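PDB 3BEM: putative NAD(P)H nitroreductase MhqN from Bacillus subtilis, which probably acts as an FMN-dependent NAD(P)H nitroreductase of the nitroreductase family, working as a homodimer, and may contribute to the breakdown of aromatic compounds. Local coordinates for residues B[62-66]-B[67-71]; B[33-37]-B[38-42]. The protein carries 3 engineered substitutions. All coordinates share one frame; numbering follows the deposited sequence.

Overall arrangement
Contacts 1 and 2 are two helix N-termini of similar design, each capped by a side chain of the residue just before the helix. Contact 2 (33-42) opens helix 37-47, which leads on to strand 59-64; contact 1 (62-71) carries that strand into helix 67-76. Their centres lie about 14 Å apart, and they pack directly: T63 CG2 sits 3.8 Å from L40 CD1, and L65 CD2 is 3.8 Å from I35 CG2. Y217 of the second subunit packs against both. Contact 1 comes nearer the flavin site, the side chains of Q67 and of Y81, an FMN-binding residue, being about 7 Å apart, whereas contact 2 lies away from the annotated sites.

Contact 1 (B[62-66]-B[67-71]); sequences VTVLD and QDVKE
D66 and K70 close the first turn of helix 67-76, K70 N donating to D66 O at 3.0 Å directly after the chain leaves strand 59-64 through L65. The D66 side chain folds over the same end of the helix. With CG anti to the backbone N (chi1 -171°), its carboxylate reaches forward, and OD1 accepts from V69 N at 3.0 Å through the anti lone pair, the one turned away from OD2. D66 is thereby the N-cap, its carboxylate taking up an amide at the start of the helix, where the helix dipole would favour a negative charge.

Beneath the cap, V64 and V69 cross at about a right angle, CG1 against CG1 at 3.6 Å, while V69 CG2 turns to the carboxylate side and lies against D66 OD1 and CB. The junction belongs to the alpha+beta fold of the nitroreductase family: strand 59-64 is an outermost strand of its own chain's antiparallel sheet, and V62 and T63 pair in parallel with a strand of the second subunit, so that the sheet continues across the dimer.

K70 lays its aliphatic part along the turn, CG 3.9 Å from V64 CG1 and CD 3.7 Å from V64 O. Bends at chi3 (82°) and chi4 (-73°) then bring NZ round to Q67 OE1 at 2.8 Å, approaching slightly tilted from the carbonyl plane. NZ also donates to V83 O and S86 O, giving a largely buried ammonium three acceptors. Q67 is fixed at both ends of its amide: NE2 donates to V84 O, and OE1 additionally accepts from a water that bridges to L65 O, 2.8 Å away from that water.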
loop_
_atom_site.group_PDB
_atom_site.type_symbol
_atom_site.label_atom_id
_atom_site.label_comp_id
_atom_site.label_asym_id
_atom_site.label_seq_id
_atom_site.Cartn_x
_atom_site.Cartn_y
_atom_site.Cartn_z
ATOM N N VAL B 62 10.034 -9.526 8.583
ATOM C CA VAL B 62 10.528 -10.340 9.673
ATOM C C VAL B 62 9.284 -10.882 10.328
ATOM O O VAL B 62 8.444 -10.114 10.847
ATOM C CB VAL B 62 11.363 -9.567 10.628
ATOM C CG1 VAL B 62 11.746 -10.467 11.809
ATOM C CG2 VAL B 62 12.603 -9.035 9.892
ATOM N N THR B 63 9.153 -12.197 10.291
ATOM C CA THR B 63 7.935 -12.860 10.736
ATOM C C THR B 63 8.181 -13.607 12.042
ATOM O O THR B 63 8.950 -14.581 12.070
ATOM C CB THR B 63 7.403 -13.833 9.661
ATOM O OG1 THR B 63 7.260 -13.129 8.415
ATOM C CG2 THR B 63 6.076 -14.445 10.074
ATOM N N VAL B 64 7.537 -13.135 13.106
ATOM C CA VAL B 64 7.797 -13.627 14.454
ATOM C C VAL B 64 6.699 -14.597 14.859
ATOM O O VAL B 64 5.535 -14.205 15.057
ATOM C CB VAL B 64 7.905 -12.480 15.489
ATOM C CG1 VAL B 64 8.349 -13.038 16.865
ATOM C CG2 VAL B 64 8.876 -11.375 14.957
ATOM N N LEU B 65 7.098 -15.860 15.026
ATOM C CA LEU B 65 6.207 -16.935 15.470
ATOM C C LEU B 65 6.505 -17.257 16.926
ATOM O O LEU B 65 5.664 -17.784 17.671
ATOM C CB LEU B 65 6.422 -18.186 14.591
ATOM C CG LEU B 65 6.263 -18.041 13.069
ATOM C CD1 LEU B 65 6.770 -19.291 12.318
ATOM C CD2 LEU B 65 4.843 -17.768 12.749
ATOM N N ASP B 66 7.722 -16.955 17.345
ATOM C CA ASP B 66 8.154 -17.285 18.710
ATOM C C ASP B 66 7.373 -16.517 19.772
ATOM O O ASP B 66 7.431 -15.294 19.837
ATOM C CB ASP B 66 9.661 -17.044 18.871
ATOM C CG ASP B 66 10.195 -17.574 20.197
ATOM O OD1 ASP B 66 10.038 -16.898 21.232
ATOM O OD2 ASP B 66 10.727 -18.696 20.208
ATOM N N GLN B 67 6.683 -17.239 20.656
ATOM C CA GLN B 67 5.832 -16.583 21.611
ATOM C C GLN B 67 6.622 -15.748 22.631
ATOM O O GLN B 67 6.176 -14.696 23.083
ATOM C CB GLN B 67 4.911 -17.595 22.278
ATOM C CG GLN B 67 3.850 -16.982 23.115
ATOM C CD GLN B 67 2.900 -16.052 22.355
ATOM O OE1 GLN B 67 2.811 -16.060 21.136
ATOM N NE2 GLN B 67 2.162 -15.275 23.113
ATOM N N ASP B 68 7.824 -16.183 22.985
ATOM C CA ASP B 68 8.606 -15.397 23.928
ATOM C C ASP B 68 8.970 -14.043 23.314
ATOM O O ASP B 68 8.938 -13.004 23.981
ATOM C CB ASP B 68 9.878 -16.145 24.311
ATOM C CG ASP B 68 10.711 -15.392 25.344
ATOM O OD1 ASP B 68 10.181 -15.114 26.434
ATOM O OD2 ASP B 68 11.881 -15.094 25.054
ATOM N N VAL B 69 9.341 -14.061 22.044
ATOM C CA VAL B 69 9.672 -12.820 21.341
ATOM C C VAL B 69 8.438 -11.911 21.217
ATOM O O VAL B 69 8.522 -10.717 21.408
ATOM C CB VAL B 69 10.303 -13.048 19.971
ATOM C CG1 VAL B 69 10.646 -11.727 19.336
ATOM C CG2 VAL B 69 11.587 -13.901 20.087
ATOM N N LYS B 70 7.284 -12.502 20.941
ATOM C CA LYS B 70 6.044 -11.707 20.858
ATOM C C LYS B 70 5.719 -11.043 22.187
ATOM O O LYS B 70 5.345 -9.868 22.227
ATOM C CB LYS B 70 4.877 -12.597 20.368
ATOM C CG LYS B 70 5.003 -12.994 18.898
ATOM C CD LYS B 70 4.291 -14.300 18.493
ATOM C CE LYS B 70 2.808 -14.143 18.215
ATOM N NZ LYS B 70 1.952 -13.935 19.464
ATOM N N GLU B 71 5.846 -11.798 23.277
ATOM C CA GLU B 71 5.687 -11.239 24.610
ATOM C C GLU B 71 6.610 -10.044 24.777
ATOM O O GLU B 71 6.172 -8.985 25.251
ATOM C CB GLU B 71 5.962 -12.275 25.703
ATOM C CG GLU B 71 4.884 -13.370 25.848
ATOM C CD GLU B 71 5.357 -14.612 26.685
ATOM O OE1 GLU B 71 6.475 -14.608 27.286
ATOM O OE2 GLU B 71 4.603 -15.614 26.723
HETATM O O HOH W 1 3.216 -17.881 18.926
#

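Contact 2 (B[33-37]-B[38-42]); sequences HPITK and EDLNE. With PGO (S-1,2-propanediol), chain H.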
loop_
_atom_site.group_PDB
_atom_site.type_symbol
_atom_site.label_atom_id
_atom_site.label_comp_id
_atom_site.label_asym_id
_atom_site.label_seq_id
_atom_site.Cartn_x
_atom_site.Cartn_y
_atom_site.Cartn_z
ATOM N N HIS B 33 -4.921 -21.177 17.361
ATOM C CA HIS B 33 -4.876 -21.044 15.926
ATOM C C HIS B 33 -3.444 -20.835 15.453
ATOM O O HIS B 33 -3.084 -19.802 14.870
ATOM C CB HIS B 33 -5.854 -19.923 15.520
ATOM C CG HIS B 33 -7.255 -20.249 15.914
ATOM N ND1 HIS B 33 -8.061 -21.080 15.164
ATOM C CD2 HIS B 33 -7.958 -19.935 17.019
ATOM C CE1 HIS B 33 -9.228 -21.209 15.765
ATOM N NE2 HIS B 33 -9.192 -20.524 16.898
ATOM N N PRO B 34 -2.597 -21.827 15.653
ATOM C CA PRO B 34 -1.203 -21.644 15.230
ATOM C C PRO B 34 -1.148 -21.453 13.742
ATOM O O PRO B 34 -1.931 -22.044 13.008
ATOM C CB PRO B 34 -0.514 -22.951 15.689
ATOM C CG PRO B 34 -1.595 -23.904 15.851
ATOM C CD PRO B 34 -2.842 -23.170 16.203
ATOM N N ILE B 35 -0.210 -20.620 13.310
ATOM C CA ILE B 35 0.083 -20.423 11.892
ATOM C C ILE B 35 1.462 -20.969 11.564
ATOM O O ILE B 35 2.360 -20.859 12.384
ATOM C CB ILE B 35 -0.068 -18.932 11.519
ATOM C CG1 ILE B 35 -0.219 -18.740 9.996
ATOM C CG2 ILE B 35 1.085 -18.113 12.013
ATOM C CD1 ILE B 35 -0.560 -17.302 9.531
ATOM N N THR B 36 1.600 -21.604 10.393
ATOM C CA THR B 36 2.845 -22.262 10.031
ATOM C C THR B 36 3.581 -21.456 8.976
ATOM O O THR B 36 2.999 -20.587 8.301
ATOM C CB THR B 36 2.571 -23.670 9.507
ATOM O OG1 THR B 36 1.922 -23.627 8.221
ATOM C CG2 THR B 36 1.685 -24.432 10.495
ATOM N N LYS B 37 4.872 -21.734 8.849
ATOM C CA LYS B 37 5.647 -21.176 7.746
ATOM C C LYS B 37 5.008 -21.529 6.399
ATOM O O LYS B 37 5.043 -20.700 5.461
ATOM C CB LYS B 37 7.117 -21.636 7.805
ATOM C CG LYS B 37 7.873 -21.080 8.994
ATOM C CD LYS B 37 9.345 -21.536 9.003
ATOM C CE LYS B 37 10.024 -21.248 10.321
ATOM N NZ LYS B 37 11.437 -21.736 10.313
ATOM N N GLU B 38 4.407 -22.712 6.260
ATOM C CA GLU B 38 3.705 -23.080 5.015
ATOM C C GLU B 38 2.505 -22.157 4.714
ATOM O O GLU B 38 2.306 -21.720 3.582
ATOM C CB GLU B 38 3.235 -24.535 5.071
ATOM C CG GLU B 38 4.368 -25.568 5.086
ATOM C CD GLU B 38 4.085 -26.753 5.992
ATOM O OE1 GLU B 38 3.084 -26.740 6.732
ATOM O OE2 GLU B 38 4.871 -27.704 5.977
ATOM N N ASP B 39 1.679 -21.888 5.736
ATOM C CA ASP B 39 0.544 -20.943 5.588
ATOM C C ASP B 39 1.045 -19.617 5.065
ATOM O O ASP B 39 0.464 -19.019 4.152
ATOM C CB ASP B 39 -0.117 -20.670 6.931
ATOM C CG ASP B 39 -0.840 -21.871 7.523
ATOM O OD1 ASP B 39 -1.494 -22.627 6.763
ATOM O OD2 ASP B 39 -0.800 -22.053 8.775
ATOM N N LEU B 40 2.102 -19.132 5.681
ATOM C CA LEU B 40 2.627 -17.818 5.407
ATOM C C LEU B 40 3.337 -17.760 4.058
ATOM O O LEU B 40 3.180 -16.805 3.308
ATOM C CB LEU B 40 3.558 -17.359 6.529
ATOM C CG LEU B 40 2.767 -16.905 7.806
ATOM C CD1 LEU B 40 3.578 -17.102 9.058
ATOM C CD2 LEU B 40 2.198 -15.478 7.644
ATOM N N ASN B 41 4.103 -18.791 3.740
ATOM C CA ASN B 41 4.785 -18.813 2.467
ATOM C C ASN B 41 3.815 -18.735 1.263
ATOM O O ASN B 41 4.073 -18.041 0.302
ATOM C CB ASN B 41 5.663 -20.062 2.372
ATOM C CG ASN B 41 6.949 -19.961 3.203
ATOM O OD1 ASN B 41 7.433 -18.874 3.565
ATOM N ND2 ASN B 41 7.548 -21.128 3.449
ATOM N N GLU B 42 2.651 -19.331 1.361
ATOM C CA GLU B 42 1.644 -19.167 0.337
ATOM C C GLU B 42 1.179 -17.705 0.141
ATOM O O GLU B 42 1.064 -17.239 -0.988
ATOM C CB GLU B 42 0.439 -20.040 0.657
ATOM C CG GLU B 42 -0.674 -19.906 -0.371
ATOM C CD GLU B 42 -1.891 -20.761 -0.075
ATOM O OE1 GLU B 42 -2.013 -21.315 1.037
ATOM O OE2 GLU B 42 -2.753 -20.856 -0.967
HETATM C C1 PGO H . 2.020 -20.126 16.344
HETATM C C2 PGO H . 3.447 -20.259 15.817
HETATM C C3 PGO H . 4.429 -20.636 16.943
HETATM O O1 PGO H . 1.142 -19.415 15.462
HETATM O O2 PGO H . 3.474 -21.232 14.744
HETATM O O HOH W 2 -1.999 -23.487 10.644
#
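T36 and D39 grip each other reciprocally at the start of helix 37-47. D39 N donates to T36 OG1 at 3.0 Å in a nearly straight bond (166°), and T36 N returns one to D39 OD2 at 2.9 Å, arriving on the anti side of that oxygen but 31° out of the carboxylate plane. This is a capping box with T36 as the N-cap. The threonine hydroxyl, held between the backbone N and the carbonyl carbon (chi1 70°), faces the helix end and also gives OD2 a weak bond. A water also donates to OD2 and bridges it to P34 O.

The tight side lies under the cap, where I35 CG1 rests 3.6 Å from D39 CB and the tip of the isoleucine, CD1, meets L40 CG at 3.8 Å, the two side chains crossing at about a right angle. W163 and L65 cover I35 further.

The other side is looser: K37 runs out extended beyond CG, its aliphatic part against L65, and exposed E38 touches T36 OG1 with CB.

An S-1,2-propanediol, probably from the crystallisation liquor, bridges the backbone of I35, its O1 accepting from I35 N at 2.8 Å and its O2 donating to I35 O; it is also hydrogen-bonded to S87 O. At the next turn N41 OD1 bonds to the hydroxyl of Y217 of the second subunit, and the Y217 side chain also packs on K37 and L40.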